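Long-range contact in putative sulfatase yidJ (Bacteroides fragilis, PDB 2QZU), which probably hydrolyses sulfate esters as a metal-dependent member of the sulfatase family, within the alkaline phosphatase clan: residues S71-S76 and Y401-F406. Sequence-based numbering, arbitrary orientation.
Sequences SSYPVS and YYFVKF
The loop that leads into helix 76-85, which opens with the Ser-X-Pro-X-Arg sulfatase signature, meets edge strand 399-404 of the small four-stranded antiparallel sheet, chiefly through Ser72, Tyr73 and Tyr402. Tyr402 N donates to Ser72 O at 2.9 Å, coming from above the carbonyl plane, 35° out of it. This N-H points away from the neighbouring strand 412-417, so an edge position leaves it for the loop carbonyl. The same oxygen takes a CA-H...O contact from Tyr401 CA at 3.4 Å, while the small Ser72 side chain turns its OG to Pro400 O.

Tyr73 CG is anti to the backbone N (chi1 -163°), which sends the ring along the strand until Val404 N bonds to OH at 3.0 Å, almost straight at 170°. One face of the ring lies against the Tyr402-Phe403 peptide, with Tyr402 C 4.0 Å above its centre, and Tyr402 CB makes an off-centre CH-pi contact on the ring. A tyrosine suits the place because its flat face covers the peptide and its hydroxyl accepts from the next outward-facing N-H, that of Val404. Sulfatases carry their formylglycine at the start of this helix; here the predicted site, Ser76, is an unmodified serine. The contact joins the loop just before it to the C-terminal sheet. Pro74, centre of an inverse gamma turn closed by Val75 N to Tyr73 O, puts its CD 3.9 Å from Tyr401 CE1. On the other side of the strand from that ring, Tyr402 reaches Trp468 NE1 with its hydroxyl and presents its ring edge to Ser72 CB.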
loop_
_atom_site.group_PDB
_atom_site.type_symbol
_atom_site.label_atom_id
_atom_site.label_comp_id
_atom_site.label_asym_id
_atom_site.label_seq_id
_atom_site.Cartn_x
_atom_site.Cartn_y
_atom_site.Cartn_z
ATOM N N SER A 71 -22.142 11.842 -12.504
ATOM C CA SER A 71 -21.296 11.283 -13.551
ATOM C C SER A 71 -22.030 9.992 -13.940
ATOM O O SER A 71 -22.183 9.082 -13.120
ATOM C CB SER A 71 -19.898 10.963 -13.019
ATOM O OG SER A 71 -19.082 10.426 -14.052
ATOM N N SER A 72 -22.491 9.927 -15.185
ATOM C CA SER A 72 -23.258 8.781 -15.677
ATOM C C SER A 72 -22.544 7.429 -15.718
ATOM O O SER A 72 -23.172 6.388 -15.505
ATOM C CB SER A 72 -23.837 9.117 -17.055
ATOM O OG SER A 72 -24.820 10.133 -16.937
ATOM N N TYR A 73 -21.252 7.432 -16.019
ATOM C CA TYR A 73 -20.477 6.193 -16.033
ATOM C C TYR A 73 -19.362 6.520 -15.048
ATOM O O TYR A 73 -18.293 6.990 -15.439
ATOM C CB TYR A 73 -19.904 5.919 -17.426
ATOM C CG TYR A 73 -19.445 4.489 -17.646
ATOM C CD1 TYR A 73 -19.136 3.659 -16.571
ATOM C CD2 TYR A 73 -19.313 3.969 -18.936
ATOM C CE1 TYR A 73 -18.709 2.344 -16.768
ATOM C CE2 TYR A 73 -18.878 2.650 -19.146
ATOM C CZ TYR A 73 -18.581 1.849 -18.055
ATOM O OH TYR A 73 -18.156 0.550 -18.243
ATOM N N PRO A 74 -19.607 6.286 -13.750
ATOM C CA PRO A 74 -18.634 6.573 -12.693
ATOM C C PRO A 74 -17.376 5.710 -12.616
ATOM O O PRO A 74 -17.178 4.962 -11.661
ATOM C CB PRO A 74 -19.488 6.509 -11.429
ATOM C CG PRO A 74 -20.448 5.413 -11.751
ATOM C CD PRO A 74 -20.846 5.716 -13.186
ATOM N N VAL A 75 -16.538 5.833 -13.643
ATOM C CA VAL A 75 -15.268 5.126 -13.769
ATOM C C VAL A 75 -14.332 6.106 -14.481
ATOM O O VAL A 75 -14.766 6.849 -15.366
ATOM C CB VAL A 75 -15.413 3.846 -14.612
ATOM C CG1 VAL A 75 -14.067 3.148 -14.733
ATOM C CG2 VAL A 75 -16.429 2.920 -13.966
ATOM N N SER A 76 -13.056 6.100 -14.107
ATOM C CA SER A 76 -12.087 7.041 -14.670
ATOM C C SER A 76 -12.054 7.269 -16.188
ATOM O O SER A 76 -12.522 8.300 -16.673
ATOM C CB SER A 76 -10.679 6.698 -14.176
ATOM O OG SER A 76 -9.739 7.655 -14.648
ATOM N N TYR A 401 -27.371 6.147 -16.796
ATOM C CA TYR A 401 -26.382 5.439 -15.986
ATOM C C TYR A 401 -25.815 4.342 -16.877
ATOM O O TYR A 401 -26.556 3.710 -17.630
ATOM C CB TYR A 401 -26.993 4.787 -14.745
ATOM C CG TYR A 401 -26.034 3.803 -14.106
ATOM C CD1 TYR A 401 -24.865 4.243 -13.484
ATOM C CD2 TYR A 401 -26.248 2.429 -14.200
ATOM C CE1 TYR A 401 -23.929 3.340 -12.979
ATOM C CE2 TYR A 401 -25.317 1.517 -13.701
ATOM C CZ TYR A 401 -24.162 1.980 -13.094
ATOM O OH TYR A 401 -23.229 1.085 -12.610
ATOM N N TYR A 402 -24.513 4.096 -16.779
ATOM C CA TYR A 402 -23.877 3.080 -17.610
ATOM C C TYR A 402 -22.857 2.176 -16.938
ATOM O O TYR A 402 -22.154 2.570 -16.011
ATOM C CB TYR A 402 -23.103 3.734 -18.766
ATOM C CG TYR A 402 -23.922 4.468 -19.782
ATOM C CD1 TYR A 402 -24.465 3.800 -20.882
ATOM C CD2 TYR A 402 -24.162 5.834 -19.649
ATOM C CE1 TYR A 402 -25.228 4.478 -21.820
ATOM C CE2 TYR A 402 -24.925 6.520 -20.582
ATOM C CZ TYR A 402 -25.456 5.834 -21.663
ATOM O OH TYR A 402 -26.236 6.498 -22.576
ATOM N N PHE A 403 -22.800 0.955 -17.457
ATOM C CA PHE A 403 -21.789 -0.027 -17.120
ATOM C C PHE A 403 -21.760 -0.881 -18.373
ATOM O O PHE A 403 -22.758 -1.511 -18.725
ATOM C CB PHE A 403 -22.085 -0.948 -15.943
ATOM C CG PHE A 403 -21.036 -2.017 -15.798
ATOM C CD1 PHE A 403 -19.727 -1.668 -15.467
ATOM C CD2 PHE A 403 -21.306 -3.339 -16.148
ATOM C CE1 PHE A 403 -18.700 -2.612 -15.500
ATOM C CE2 PHE A 403 -20.287 -4.289 -16.185
ATOM C CZ PHE A 403 -18.979 -3.924 -15.862
ATOM N N VAL A 404 -20.626 -0.866 -19.061
ATOM C CA VAL A 404 -20.466 -1.634 -20.288
ATOM C C VAL A 404 -19.330 -2.630 -20.111
ATOM O O VAL A 404 -18.224 -2.251 -19.725
ATOM C CB VAL A 404 -20.121 -0.710 -21.487
ATOM C CG1 VAL A 404 -19.994 -1.540 -22.768
ATOM C CG2 VAL A 404 -21.184 0.358 -21.648
ATOM N N LYS A 405 -19.600 -3.906 -20.374
ATOM C CA LYS A 405 -18.553 -4.914 -20.260
ATOM C C LYS A 405 -17.722 -4.697 -21.521
ATOM O O LYS A 405 -18.212 -4.904 -22.630
ATOM C CB LYS A 405 -19.153 -6.321 -20.228
ATOM C CG LYS A 405 -18.139 -7.405 -19.890
ATOM C CD LYS A 405 -18.804 -8.749 -19.642
ATOM C CE LYS A 405 -17.768 -9.821 -19.322
ATOM N NZ LYS A 405 -18.411 -11.122 -18.990
ATOM N N PHE A 406 -16.475 -4.274 -21.346
ATOM C CA PHE A 406 -15.616 -3.962 -22.486
ATOM C C PHE A 406 -15.464 -5.032 -23.554
ATOM O O PHE A 406 -15.362 -4.704 -24.739
ATOM C CB PHE A 406 -14.221 -3.527 -22.016
ATOM C CG PHE A 406 -13.411 -4.628 -21.402
ATOM C CD1 PHE A 406 -13.613 -5.004 -20.078
ATOM C CD2 PHE A 406 -12.445 -5.296 -22.151
ATOM C CE1 PHE A 406 -12.862 -6.026 -19.505
ATOM C CE2 PHE A 406 -11.690 -6.320 -21.587
ATOM C CZ PHE A 406 -11.900 -6.684 -20.260
#